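Side-chain contacts in aeromonas extracellular serine protease (Aeromonas sobria, PDB 3WQB), which cleaves peptide bonds after paired basic residues, one of them lysine, as a secreted, calcium-binding subtilase of the furin subfamily and a probable virulence factor: residues 153-158 and 194-199; 158-161 and 166-169; 251-256 and 433-438; 473-478 and 491-496. The protein carries 1 engineered substitution. All blocks are in the same frame, centred on the assembly; numbering follows the deposited sequence.

Contact 1 of 4, residues 153-158 and 194-199; sequences QLQKDW and SQLDRL
Gln155 and Gln195 hold this contact by its polar end, amide to amide. NE2 of Gln155 donates to OE1 of Gln195 over 2.9 Å, in the plane of the acceptor's carbonyl and on one of its lone pairs, with an N-H...O angle of 159°. The two amide planes lie only 15° apart, so donor and acceptor groups run on almost as one flat sheet. Gln155 gets there with CG anti to the backbone N (chi1 -168°) and a bend at chi2 that swings the amide across to the other helix. The same NE2 also donates to the backbone O of Asp192, so two acceptors fix the rotation of this amide. NE2 of Gln195 is taken by the backbone of the second protein chain in the assembly.

Leu196 lies against the same amide, its CG 3.8 Å from NE2 of Gln155. The apolar part is made by its methyls, which straddle CB of Trp158; Leu196 CD2 stands 4.2 Å from Trp158 CB. Only CB of Trp158 takes part in this pairing, while its indole packs on the ring of Tyr178. The side chain of Trp158 is about 8 Å from that of Asp78, predicted to belong to the charge relay.

Helices 155-164 and 191-205, one from each of two successive beta-alpha-beta crossovers, thus pack side by side against the parallel sheet of the subtilisin fold.

Contact 2 of 4, residues 158-161 and 166-169; sequences WLYA and NASR
Ser168 and Tyr160 make the direct polar link. The hydroxyl OG of Ser168 donates to the backbone O of Tyr160 over a short 2.6 Å, approaching from above the carbonyl plane, 38° out of it, and so missing the lone-pair direction. A chi1 of 74°, with OG held between the backbone N and the carbonyl carbon, turns the hydroxyl to the helix. Ser165 OG bonds to the same carbonyl oxygen, and Gly163 N makes a weak bond to Ser168 OG.

A second polar link runs through water, which accepts from Ala167 N at 3.0 Å and lies 2.9 Å from the phenol OH of Tyr160.

Apolar contact comes from Ala167, whose CB sits obliquely to the Tyr160 ring, 3.6 Å from OH and 3.9 Å from CE1. Lys97 adds a cation-pi contact to that ring. Beside the direct link, CB of Ser168 comes within 3.6 Å of Ala161 O.

Two serine hydroxyls on Tyr160 O thus tie the loop that leads to strand 173-179 back onto helix 155-164, whereas the neighbouring carbonyl, Ala161 O, is buried with no hydrogen-bond partner in the model to pay for its burial.

Contact 3 of 4, residues 251-256 and 433-438; sequences SNFWNL and PPLVQL
This is a small, mostly apolar contact between the subtilisin domain and the P-domain: Phe253 and Trp254, just ahead of strand 255-261, receive Leu435 and Gln437 from residues 433-438, which lead into strand 436-444. The backbones stay well apart, CA of Phe253 being 10.7 Å from CA of Gln437, so side chains alone bridge the gap.

Leu435 touches both rings. Its CD2 methyl lies 3.7 Å from CH2 of Trp254 and 3.9 Å from CE2 of Phe253, while CD1 stands 4.1 Å from CZ of Phe253. A chi1 of -178° stretches the leucine out from the backbone, and it runs antiparallel alongside the phenyl side chain. The two rings brace one another: Phe253 CD2 sits 3.6 Å above one face of the indole, toward its rim, and Trp254 CZ3 lies at the phenyl edge.

Such packing of a P-domain against the catalytic domain is a hallmark of the kexin and furin family, and here the loop that presents the rings is shaped by an Asx motif, Asn252 OD1 accepting from Asn255 N over 2.9 Å.

Gln437 and Trp254 extend toward each other head-on, the amide turned 78° to the ring. NE2 of Gln437 lies at the indole edge, 3.9 Å from CH2 of Trp254, and donates a hydrogen bond to Glu201 OE2 on helix 191-205. Phe253 has a further neighbour in Arg362, which makes a cation-pi contact with its ring and bonds to its backbone O.

Contact 4 of 4, residues 473-478 and 491-496; sequences EAVQVM and IELVSP
No flat group takes part where Val475, Val477 and Leu493 meet; methyls do all the touching. The nearby rings come from other strands: Trp547 of strand 545-553 touches Val475, and Trp588 of strand 583-595 touches Val477.

Leu493 presents one methyl, CD2, to both valines. It meets CG2 of Val475 tip to tip at 3.6 Å, and CG2 of Val477, whose side chain runs at a slant to it, at 3.9 Å. In Leu493 a chi1 of -174° swings CG to the far side from its own N, and chi2 of 65° then directs CD2 at the pair. The valines are turned differently. In Val475 the touching CG2 lies between the backbone N and the carbonyl carbon, whereas in Val477 CG2 is anti to the carbonyl carbon; the different rotations each bring a methyl to the same CD2 of Leu493.

The two strands face each other across the beta sandwich of the P-domain, and no hydrogen bond joins them: strand 471-482 pairs with 527-535 and 583-595 in one sheet, strand 489-494 with 545-553 and 500-502 in the other. The 8.9 Å between CA of Val477 and CA of Leu493 is spanned by these aliphatic side chains, all buried.

Gln476, between the two valines, points away from Leu493, and its NE2 bonds to Ser251 O in the catalytic domain. At the start of the segment, Glu473 and Ala474 both face Leu593 in a classic beta bulge.

How the contacts relate
From the N terminus, contact 1 opens first, at helix 155-164, and closes on helix 191-205. Contact 2 also begins on helix 155-164, shares Trp158 with contact 1 and closes a much shorter loop within that span. Contact 3 opens later, at 251-256, and closes the longest loop, 176 residues, on reaching 433-438. Contact 4 then closes a short one inside the P-domain; nothing crosses. Space joins what sequence separates: Asp197 of contact 1 probably hydrogen-bonds Asn252 of contact 3, and Ser251 O of contact 3 probably accepts from Gln476 of contact 4. Contact 3 thus lies between helix 191-205 of the catalytic domain and the P-domain sandwich.

Contact 1 of 4, residues 153-158 and 194-199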
loop_
_atom_site.group_PDB
_atom_site.type_symbol
_atom_site.label_atom_id
_atom_site.label_comp_id
_atom_site.label_asym_id
_atom_site.label_seq_id
_atom_site.Cartn_x
_atom_site.Cartn_y
_atom_site.Cartn_z
ATOM N N GLN A 153 9.644 12.863 -7.589
ATOM C CA GLN A 153 9.585 11.419 -7.349
ATOM C C GLN A 153 10.481 10.661 -8.335
ATOM O O GLN A 153 10.052 9.723 -9.026
ATOM C CB GLN A 153 8.137 10.916 -7.343
ATOM C CG GLN A 153 7.268 11.634 -6.321
ATOM C CD GLN A 153 5.851 11.094 -6.242
ATOM O OE1 GLN A 153 5.537 10.023 -6.777
ATOM N NE2 GLN A 153 4.985 11.829 -5.561
ATOM N N LEU A 154 11.740 11.080 -8.368
ATOM C CA LEU A 154 12.742 10.506 -9.251
ATOM C C LEU A 154 13.174 9.127 -8.799
ATOM O O LEU A 154 13.297 8.857 -7.599
ATOM C CB LEU A 154 13.968 11.420 -9.316
ATOM C CG LEU A 154 13.718 12.830 -9.857
ATOM C CD1 LEU A 154 14.977 13.660 -9.769
ATOM C CD2 LEU A 154 13.211 12.774 -11.287
ATOM N N GLN A 155 13.405 8.263 -9.779
ATOM C CA GLN A 155 13.919 6.923 -9.506
ATOM C C GLN A 155 15.151 6.939 -8.596
ATOM O O GLN A 155 15.244 6.139 -7.666
ATOM C CB GLN A 155 14.226 6.170 -10.805
ATOM C CG GLN A 155 14.487 4.663 -10.596
ATOM C CD GLN A 155 13.234 3.872 -10.289
ATOM O OE1 GLN A 155 12.133 4.418 -10.276
ATOM N NE2 GLN A 155 13.388 2.565 -10.072
ATOM N N LYS A 156 16.083 7.858 -8.833
ATOM C CA LYS A 156 17.300 7.906 -8.021
ATOM C C LYS A 156 16.959 8.154 -6.549
ATOM O O LYS A 156 17.618 7.640 -5.654
ATOM C CB LYS A 156 18.275 8.963 -8.552
ATOM C CG LYS A 156 17.852 10.400 -8.357
ATOM C CD LYS A 156 19.017 11.351 -8.667
ATOM C CE LYS A 156 18.580 12.802 -8.564
ATOM N NZ LYS A 156 19.626 13.742 -9.054
ATOM N N ASP A 157 15.906 8.933 -6.311
ATOM C CA ASP A 157 15.483 9.255 -4.949
ATOM C C ASP A 157 14.702 8.108 -4.295
ATOM O O ASP A 157 14.868 7.854 -3.092
ATOM C CB ASP A 157 14.700 10.564 -4.929
ATOM C CG ASP A 157 15.558 11.750 -5.332
ATOM O OD1 ASP A 157 16.780 11.725 -5.050
ATOM O OD2 ASP A 157 15.004 12.704 -5.902
ATOM N N TRP A 158 13.877 7.400 -5.075
ATOM C CA TRP A 158 13.233 6.185 -4.549
ATOM C C TRP A 158 14.294 5.170 -4.100
ATOM O O TRP A 158 14.220 4.640 -3.002
ATOM C CB TRP A 158 12.284 5.536 -5.566
ATOM C CG TRP A 158 11.031 6.314 -5.850
ATOM C CD1 TRP A 158 10.661 6.857 -7.049
ATOM C CD2 TRP A 158 9.974 6.621 -4.930
ATOM N NE1 TRP A 158 9.435 7.476 -6.938
ATOM C CE2 TRP A 158 8.999 7.359 -5.646
ATOM C CE3 TRP A 158 9.753 6.350 -3.570
ATOM C CZ2 TRP A 158 7.826 7.832 -5.048
ATOM C CZ3 TRP A 158 8.590 6.832 -2.974
ATOM C CH2 TRP A 158 7.637 7.556 -3.714
ATOM N N SER A 194 10.465 -3.060 -11.711
ATOM C CA SER A 194 11.350 -4.218 -11.593
ATOM C C SER A 194 12.562 -3.891 -10.722
ATOM O O SER A 194 12.939 -4.675 -9.854
ATOM C CB SER A 194 11.798 -4.701 -12.977
ATOM O OG SER A 194 12.690 -5.795 -12.880
ATOM N N GLN A 195 13.140 -2.712 -10.928
ATOM C CA GLN A 195 14.314 -2.297 -10.171
ATOM C C GLN A 195 13.993 -2.191 -8.683
ATOM O O GLN A 195 14.773 -2.649 -7.840
ATOM C CB GLN A 195 14.862 -0.976 -10.703
ATOM C CG GLN A 195 16.146 -0.526 -10.024
ATOM C CD GLN A 195 16.726 0.716 -10.649
ATOM O OE1 GLN A 195 16.061 1.742 -10.730
ATOM N NE2 GLN A 195 17.985 0.641 -11.081
ATOM N N LEU A 196 12.850 -1.598 -8.349
ATOM C CA LEU A 196 12.473 -1.490 -6.941
ATOM C C LEU A 196 12.093 -2.854 -6.348
ATOM O O LEU A 196 12.456 -3.160 -5.214
ATOM C CB LEU A 196 11.376 -0.440 -6.735
ATOM C CG LEU A 196 11.870 0.994 -6.943
ATOM C CD1 LEU A 196 10.707 1.967 -7.018
ATOM C CD2 LEU A 196 12.845 1.420 -5.847
ATOM N N ASP A 197 11.395 -3.688 -7.119
ATOM C CA ASP A 197 11.071 -5.030 -6.634
ATOM C C ASP A 197 12.333 -5.824 -6.319
ATOM O O ASP A 197 12.387 -6.512 -5.300
ATOM C CB ASP A 197 10.214 -5.797 -7.638
ATOM C CG ASP A 197 8.754 -5.356 -7.636
ATOM O OD1 ASP A 197 8.371 -4.446 -6.862
ATOM O OD2 ASP A 197 7.978 -5.942 -8.420
ATOM N N ARG A 198 13.351 -5.701 -7.170
ATOM C CA ARG A 198 14.607 -6.418 -6.948
ATOM C C ARG A 198 15.302 -5.904 -5.692
ATOM O O ARG A 198 15.860 -6.688 -4.912
ATOM C CB ARG A 198 15.512 -6.305 -8.174
ATOM C CG ARG A 198 15.010 -7.114 -9.360
ATOM C CD ARG A 198 15.736 -6.753 -10.635
ATOM N NE ARG A 198 15.134 -7.400 -11.794
ATOM C CZ ARG A 198 15.610 -7.308 -13.032
ATOM N NH1 ARG A 198 16.701 -6.593 -13.278
ATOM N NH2 ARG A 198 14.990 -7.929 -14.024
ATOM N N LEU A 199 15.267 -4.587 -5.493
ATOM C CA LEU A 199 15.833 -4.002 -4.285
ATOM C C LEU A 199 15.099 -4.509 -3.041
ATOM O O LEU A 199 15.723 -4.879 -2.041
ATOM C CB LEU A 199 15.763 -2.475 -4.345
ATOM C CG LEU A 199 16.198 -1.719 -3.090
ATOM C CD1 LEU A 199 17.672 -1.969 -2.778
ATOM C CD2 LEU A 199 15.898 -0.232 -3.229
#

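Contact 2 of 4, residues 158-161 and 166-169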
loop_
_atom_site.group_PDB
_atom_site.type_symbol
_atom_site.label_atom_id
_atom_site.label_comp_id
_atom_site.label_asym_id
_atom_site.label_seq_id
_atom_site.Cartn_x
_atom_site.Cartn_y
_atom_site.Cartn_z
ATOM N N TRP A 158 13.877 7.400 -5.075
ATOM C CA TRP A 158 13.233 6.185 -4.549
ATOM C C TRP A 158 14.294 5.170 -4.100
ATOM O O TRP A 158 14.220 4.640 -3.002
ATOM C CB TRP A 158 12.284 5.536 -5.566
ATOM C CG TRP A 158 11.031 6.314 -5.850
ATOM C CD1 TRP A 158 10.661 6.857 -7.049
ATOM C CD2 TRP A 158 9.974 6.621 -4.930
ATOM N NE1 TRP A 158 9.435 7.476 -6.938
ATOM C CE2 TRP A 158 8.999 7.359 -5.646
ATOM C CE3 TRP A 158 9.753 6.350 -3.570
ATOM C CZ2 TRP A 158 7.826 7.832 -5.048
ATOM C CZ3 TRP A 158 8.590 6.832 -2.974
ATOM C CH2 TRP A 158 7.637 7.556 -3.714
ATOM N N LEU A 159 15.278 4.915 -4.956
ATOM C CA LEU A 159 16.390 4.037 -4.614
ATOM C C LEU A 159 17.093 4.494 -3.333
ATOM O O LEU A 159 17.349 3.687 -2.432
ATOM C CB LEU A 159 17.389 4.000 -5.774
ATOM C CG LEU A 159 16.923 3.264 -7.031
ATOM C CD1 LEU A 159 17.926 3.489 -8.136
ATOM C CD2 LEU A 159 16.735 1.768 -6.760
ATOM N N TYR A 160 17.383 5.795 -3.245
ATOM C CA TYR A 160 18.101 6.342 -2.111
ATOM C C TYR A 160 17.374 6.069 -0.789
ATOM O O TYR A 160 17.999 5.745 0.231
ATOM C CB TYR A 160 18.363 7.848 -2.287
ATOM C CG TYR A 160 19.438 8.353 -1.350
ATOM C CD1 TYR A 160 19.138 8.723 -0.031
ATOM C CD2 TYR A 160 20.766 8.424 -1.768
ATOM C CE1 TYR A 160 20.131 9.149 0.840
ATOM C CE2 TYR A 160 21.750 8.853 -0.912
ATOM C CZ TYR A 160 21.438 9.210 0.393
ATOM O OH TYR A 160 22.422 9.626 1.248
ATOM N N ALA A 161 16.051 6.209 -0.820
ATOM C CA ALA A 161 15.215 6.131 0.376
ATOM C C ALA A 161 14.850 4.708 0.774
ATOM O O ALA A 161 14.577 4.450 1.948
ATOM C CB ALA A 161 13.949 6.925 0.159
ATOM N N ASN A 166 23.879 3.937 1.048
ATOM C CA ASN A 166 24.541 3.667 2.312
ATOM C C ASN A 166 23.708 4.167 3.478
ATOM O O ASN A 166 23.665 3.546 4.533
ATOM C CB ASN A 166 25.930 4.299 2.340
ATOM C CG ASN A 166 26.878 3.637 1.375
ATOM O OD1 ASN A 166 26.589 2.571 0.835
ATOM N ND2 ASN A 166 28.018 4.269 1.146
ATOM N N ALA A 167 23.015 5.282 3.264
ATOM C CA ALA A 167 22.221 5.885 4.318
ATOM C C ALA A 167 21.043 4.997 4.729
ATOM O O ALA A 167 20.765 4.843 5.927
ATOM C CB ALA A 167 21.733 7.265 3.882
ATOM N N SER A 168 20.351 4.420 3.746
ATOM C CA SER A 168 19.092 3.722 4.051
ATOM C C SER A 168 19.169 2.200 4.087
ATOM O O SER A 168 18.200 1.556 4.513
ATOM C CB SER A 168 17.960 4.176 3.122
ATOM O OG SER A 168 18.126 3.648 1.814
ATOM N N ARG A 169 20.317 1.627 3.703
ATOM C CA ARG A 169 20.430 0.173 3.561
ATOM C C ARG A 169 20.218 -0.571 4.876
ATOM O O ARG A 169 19.704 -1.684 4.876
ATOM C CB ARG A 169 21.758 -0.239 2.896
ATOM C CG ARG A 169 23.018 0.099 3.675
ATOM C CD ARG A 169 24.287 -0.331 2.930
ATOM N NE ARG A 169 24.498 0.447 1.708
ATOM C CZ ARG A 169 24.272 0.009 0.472
ATOM N NH1 ARG A 169 23.848 -1.235 0.259
ATOM N NH2 ARG A 169 24.486 0.812 -0.558
HETATM O O HOH W 1 24.149 7.365 1.472
#

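Contact 3 of 4, residues 251-256 and 433-438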
loop_
_atom_site.group_PDB
_atom_site.type_symbol
_atom_site.label_atom_id
_atom_site.label_comp_id
_atom_site.label_asym_id
_atom_site.label_seq_id
_atom_site.Cartn_x
_atom_site.Cartn_y
_atom_site.Cartn_z
ATOM N N SER A 251 1.081 -5.603 -5.119
ATOM C CA SER A 251 1.098 -7.056 -5.361
ATOM C C SER A 251 2.513 -7.618 -5.499
ATOM O O SER A 251 2.686 -8.732 -5.992
ATOM C CB SER A 251 0.244 -7.414 -6.588
ATOM O OG SER A 251 0.712 -6.714 -7.732
ATOM N N ASN A 252 3.517 -6.866 -5.044
ATOM C CA ASN A 252 4.900 -7.294 -5.226
ATOM C C ASN A 252 5.436 -8.253 -4.179
ATOM O O ASN A 252 6.619 -8.598 -4.220
ATOM C CB ASN A 252 5.857 -6.099 -5.374
ATOM C CG ASN A 252 6.111 -5.382 -4.066
ATOM O OD1 ASN A 252 5.488 -5.669 -3.048
ATOM N ND2 ASN A 252 7.043 -4.441 -4.093
ATOM N N PHE A 253 4.573 -8.682 -3.258
ATOM C CA PHE A 253 4.925 -9.601 -2.161
ATOM C C PHE A 253 5.793 -8.980 -1.073
ATOM O O PHE A 253 5.501 -9.148 0.098
ATOM C CB PHE A 253 5.547 -10.907 -2.670
ATOM C CG PHE A 253 5.942 -11.853 -1.573
ATOM C CD1 PHE A 253 4.966 -12.527 -0.838
ATOM C CD2 PHE A 253 7.290 -12.066 -1.262
ATOM C CE1 PHE A 253 5.320 -13.412 0.171
ATOM C CE2 PHE A 253 7.650 -12.941 -0.244
ATOM C CZ PHE A 253 6.665 -13.619 0.464
ATOM N N TRP A 254 6.854 -8.278 -1.463
ATOM C CA TRP A 254 7.773 -7.665 -0.492
ATOM C C TRP A 254 7.057 -6.628 0.361
ATOM O O TRP A 254 7.389 -6.464 1.540
ATOM C CB TRP A 254 8.999 -7.064 -1.192
ATOM C CG TRP A 254 9.535 -8.024 -2.207
ATOM C CD1 TRP A 254 9.525 -7.870 -3.561
ATOM C CD2 TRP A 254 10.052 -9.344 -1.954
ATOM N NE1 TRP A 254 10.050 -8.994 -4.170
ATOM C CE2 TRP A 254 10.369 -9.915 -3.207
ATOM C CE3 TRP A 254 10.298 -10.089 -0.785
ATOM C CZ2 TRP A 254 10.913 -11.207 -3.327
ATOM C CZ3 TRP A 254 10.858 -11.369 -0.908
ATOM C CH2 TRP A 254 11.147 -11.909 -2.167
ATOM N N ASN A 255 6.048 -5.959 -0.204
ATOM C CA ASN A 255 5.218 -5.051 0.569
ATOM C C ASN A 255 4.224 -5.813 1.420
ATOM O O ASN A 255 3.475 -6.656 0.899
ATOM C CB ASN A 255 4.445 -4.129 -0.367
ATOM C CG ASN A 255 5.265 -2.973 -0.851
ATOM O OD1 ASN A 255 6.110 -2.462 -0.117
ATOM N ND2 ASN A 255 5.017 -2.530 -2.088
ATOM N N LEU A 256 4.227 -5.519 2.720
ATOM C CA LEU A 256 3.172 -5.959 3.618
ATOM C C LEU A 256 2.093 -4.877 3.557
ATOM O O LEU A 256 2.285 -3.774 4.083
ATOM C CB LEU A 256 3.724 -6.113 5.042
ATOM C CG LEU A 256 2.863 -6.854 6.076
ATOM C CD1 LEU A 256 3.669 -7.178 7.320
ATOM C CD2 LEU A 256 1.632 -6.034 6.443
ATOM N N PRO A 433 11.569 -22.293 6.853
ATOM C CA PRO A 433 12.622 -22.606 5.878
ATOM C C PRO A 433 12.727 -21.510 4.806
ATOM O O PRO A 433 11.877 -20.615 4.769
ATOM C CB PRO A 433 12.162 -23.930 5.256
ATOM C CG PRO A 433 10.900 -24.324 5.937
ATOM C CD PRO A 433 10.401 -23.181 6.738
ATOM N N PRO A 434 13.756 -21.556 3.942
ATOM C CA PRO A 434 13.949 -20.474 2.975
ATOM C C PRO A 434 12.773 -20.299 2.013
ATOM O O PRO A 434 12.064 -21.256 1.694
ATOM C CB PRO A 434 15.220 -20.899 2.224
ATOM C CG PRO A 434 15.959 -21.714 3.219
ATOM C CD PRO A 434 14.887 -22.505 3.901
ATOM N N LEU A 435 12.567 -19.064 1.578
ATOM C CA LEU A 435 11.542 -18.768 0.586
ATOM C C LEU A 435 11.873 -19.452 -0.740
ATOM O O LEU A 435 13.014 -19.390 -1.216
ATOM C CB LEU A 435 11.455 -17.256 0.357
ATOM C CG LEU A 435 10.365 -16.800 -0.636
ATOM C CD1 LEU A 435 8.960 -17.019 -0.099
ATOM C CD2 LEU A 435 10.564 -15.340 -1.004
ATOM N N VAL A 436 10.866 -20.104 -1.314
ATOM C CA VAL A 436 10.931 -20.641 -2.660
ATOM C C VAL A 436 9.956 -19.840 -3.510
ATOM O O VAL A 436 8.771 -19.702 -3.177
ATOM C CB VAL A 436 10.528 -22.133 -2.683
ATOM C CG1 VAL A 436 10.460 -22.652 -4.115
ATOM C CG2 VAL A 436 11.511 -22.963 -1.862
ATOM N N GLN A 437 10.470 -19.288 -4.601
ATOM C CA GLN A 437 9.650 -18.588 -5.579
ATOM C C GLN A 437 9.587 -19.464 -6.822
ATOM O O GLN A 437 10.565 -19.558 -7.588
ATOM C CB GLN A 437 10.270 -17.230 -5.902
ATOM C CG GLN A 437 10.419 -16.342 -4.684
ATOM C CD GLN A 437 11.134 -15.057 -4.994
ATOM O OE1 GLN A 437 10.625 -14.228 -5.743
ATOM N NE2 GLN A 437 12.319 -14.881 -4.421
ATOM N N LEU A 438 8.451 -20.130 -7.014
ATOM C CA LEU A 438 8.323 -21.036 -8.143
ATOM C C LEU A 438 8.364 -20.246 -9.443
ATOM O O LEU A 438 7.927 -19.097 -9.487
ATOM C CB LEU A 438 7.038 -21.869 -8.060
ATOM C CG LEU A 438 6.926 -22.898 -6.935
ATOM C CD1 LEU A 438 5.620 -23.657 -7.047
ATOM C CD2 LEU A 438 8.097 -23.877 -6.950
#

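Contact 4 of 4, residues 473-478 and 491-496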
loop_
_atom_site.group_PDB
_atom_site.type_symbol
_atom_site.label_atom_id
_atom_site.label_comp_id
_atom_site.label_asym_id
_atom_site.label_seq_id
_atom_site.Cartn_x
_atom_site.Cartn_y
_atom_site.Cartn_z
ATOM N N GLU A 473 2.751 -19.356 0.797
ATOM C CA GLU A 473 2.646 -18.119 1.565
ATOM C C GLU A 473 1.753 -17.156 0.793
ATOM O O GLU A 473 0.702 -16.740 1.293
ATOM C CB GLU A 473 4.026 -17.528 1.867
ATOM C CG GLU A 473 4.823 -18.391 2.849
ATOM C CD GLU A 473 6.319 -18.140 2.818
ATOM O OE1 GLU A 473 6.751 -16.967 2.765
ATOM O OE2 GLU A 473 7.069 -19.133 2.870
ATOM N N ALA A 474 2.145 -16.818 -0.437
ATOM C CA ALA A 474 1.336 -15.930 -1.259
ATOM C C ALA A 474 1.334 -16.441 -2.681
ATOM O O ALA A 474 2.210 -17.226 -3.076
ATOM C CB ALA A 474 1.872 -14.498 -1.202
ATOM N N VAL A 475 0.326 -16.021 -3.437
ATOM C CA VAL A 475 0.300 -16.268 -4.875
ATOM C C VAL A 475 0.174 -14.956 -5.633
ATOM O O VAL A 475 -0.589 -14.059 -5.233
ATOM C CB VAL A 475 -0.822 -17.266 -5.322
ATOM C CG1 VAL A 475 -0.606 -18.636 -4.706
ATOM C CG2 VAL A 475 -2.200 -16.754 -4.979
ATOM N N GLN A 476 0.922 -14.853 -6.726
ATOM C CA GLN A 476 0.793 -13.755 -7.663
ATOM C C GLN A 476 0.216 -14.281 -8.956
ATOM O O GLN A 476 0.519 -15.407 -9.379
ATOM C CB GLN A 476 2.143 -13.108 -7.949
ATOM C CG GLN A 476 2.764 -12.412 -6.751
ATOM C CD GLN A 476 4.198 -12.025 -7.004
ATOM O OE1 GLN A 476 4.987 -12.841 -7.483
ATOM N NE2 GLN A 476 4.556 -10.788 -6.666
ATOM N N VAL A 477 -0.621 -13.456 -9.569
ATOM C CA VAL A 477 -1.224 -13.754 -10.859
ATOM C C VAL A 477 -1.041 -12.539 -11.761
ATOM O O VAL A 477 -1.199 -11.395 -11.315
ATOM C CB VAL A 477 -2.735 -14.099 -10.695
ATOM C CG1 VAL A 477 -3.492 -14.052 -11.996
ATOM C CG2 VAL A 477 -2.909 -15.465 -10.065
ATOM N N MET A 478 -0.689 -12.777 -13.022
ATOM C CA MET A 478 -0.777 -11.728 -14.038
ATOM C C MET A 478 -1.880 -12.117 -14.996
ATOM O O MET A 478 -2.026 -13.298 -15.312
ATOM C CB MET A 478 0.542 -11.556 -14.785
ATOM C CG MET A 478 1.624 -10.937 -13.922
ATOM S SD MET A 478 3.127 -10.628 -14.854
ATOM C CE MET A 478 3.661 -12.286 -15.282
ATOM N N ILE A 491 -12.718 -11.199 -10.966
ATOM C CA ILE A 491 -11.599 -12.124 -11.174
ATOM C C ILE A 491 -11.318 -12.868 -9.875
ATOM O O ILE A 491 -11.069 -12.250 -8.836
ATOM C CB ILE A 491 -10.344 -11.370 -11.673
ATOM C CG1 ILE A 491 -10.672 -10.567 -12.937
ATOM C CG2 ILE A 491 -9.160 -12.330 -11.886
ATOM C CD1 ILE A 491 -9.489 -9.773 -13.511
ATOM N N GLU A 492 -11.364 -14.194 -9.946
ATOM C CA GLU A 492 -11.251 -15.059 -8.775
ATOM C C GLU A 492 -10.276 -16.200 -9.046
ATOM O O GLU A 492 -10.136 -16.649 -10.178
ATOM C CB GLU A 492 -12.639 -15.605 -8.435
ATOM C CG GLU A 492 -12.833 -16.183 -7.038
ATOM C CD GLU A 492 -14.311 -16.290 -6.625
ATOM O OE1 GLU A 492 -14.570 -16.823 -5.521
ATOM O OE2 GLU A 492 -15.216 -15.836 -7.374
ATOM N N LEU A 493 -9.611 -16.659 -7.995
ATOM C CA LEU A 493 -8.646 -17.750 -8.085
ATOM C C LEU A 493 -9.036 -18.869 -7.128
ATOM O O LEU A 493 -9.444 -18.604 -5.989
ATOM C CB LEU A 493 -7.245 -17.247 -7.760
ATOM C CG LEU A 493 -6.069 -18.214 -7.948
ATOM C CD1 LEU A 493 -5.888 -18.582 -9.414
ATOM C CD2 LEU A 493 -4.782 -17.631 -7.379
ATOM N N VAL A 494 -8.919 -20.116 -7.596
ATOM C CA VAL A 494 -9.286 -21.295 -6.810
ATOM C C VAL A 494 -8.061 -22.203 -6.646
ATOM O O VAL A 494 -7.380 -22.525 -7.624
ATOM C CB VAL A 494 -10.446 -22.088 -7.481
ATOM C CG1 VAL A 494 -10.969 -23.185 -6.555
ATOM C CG2 VAL A 494 -11.608 -21.170 -7.909
ATOM N N SER A 495 -7.771 -22.600 -5.412
ATOM C CA SER A 495 -6.618 -23.457 -5.124
ATOM C C SER A 495 -6.969 -24.941 -5.276
ATOM O O SER A 495 -8.146 -25.292 -5.378
ATOM C CB SER A 495 -6.114 -23.183 -3.701
ATOM O OG SER A 495 -6.988 -23.741 -2.732
ATOM N N PRO A 496 -5.954 -25.820 -5.261
ATOM C CA PRO A 496 -6.216 -27.264 -5.317
ATOM C C PRO A 496 -7.171 -27.756 -4.222
ATOM O O PRO A 496 -7.925 -28.707 -4.450
ATOM C CB PRO A 496 -4.815 -27.882 -5.156
ATOM C CG PRO A 496 -3.902 -26.848 -5.729
ATOM C CD PRO A 496 -4.515 -25.516 -5.349
#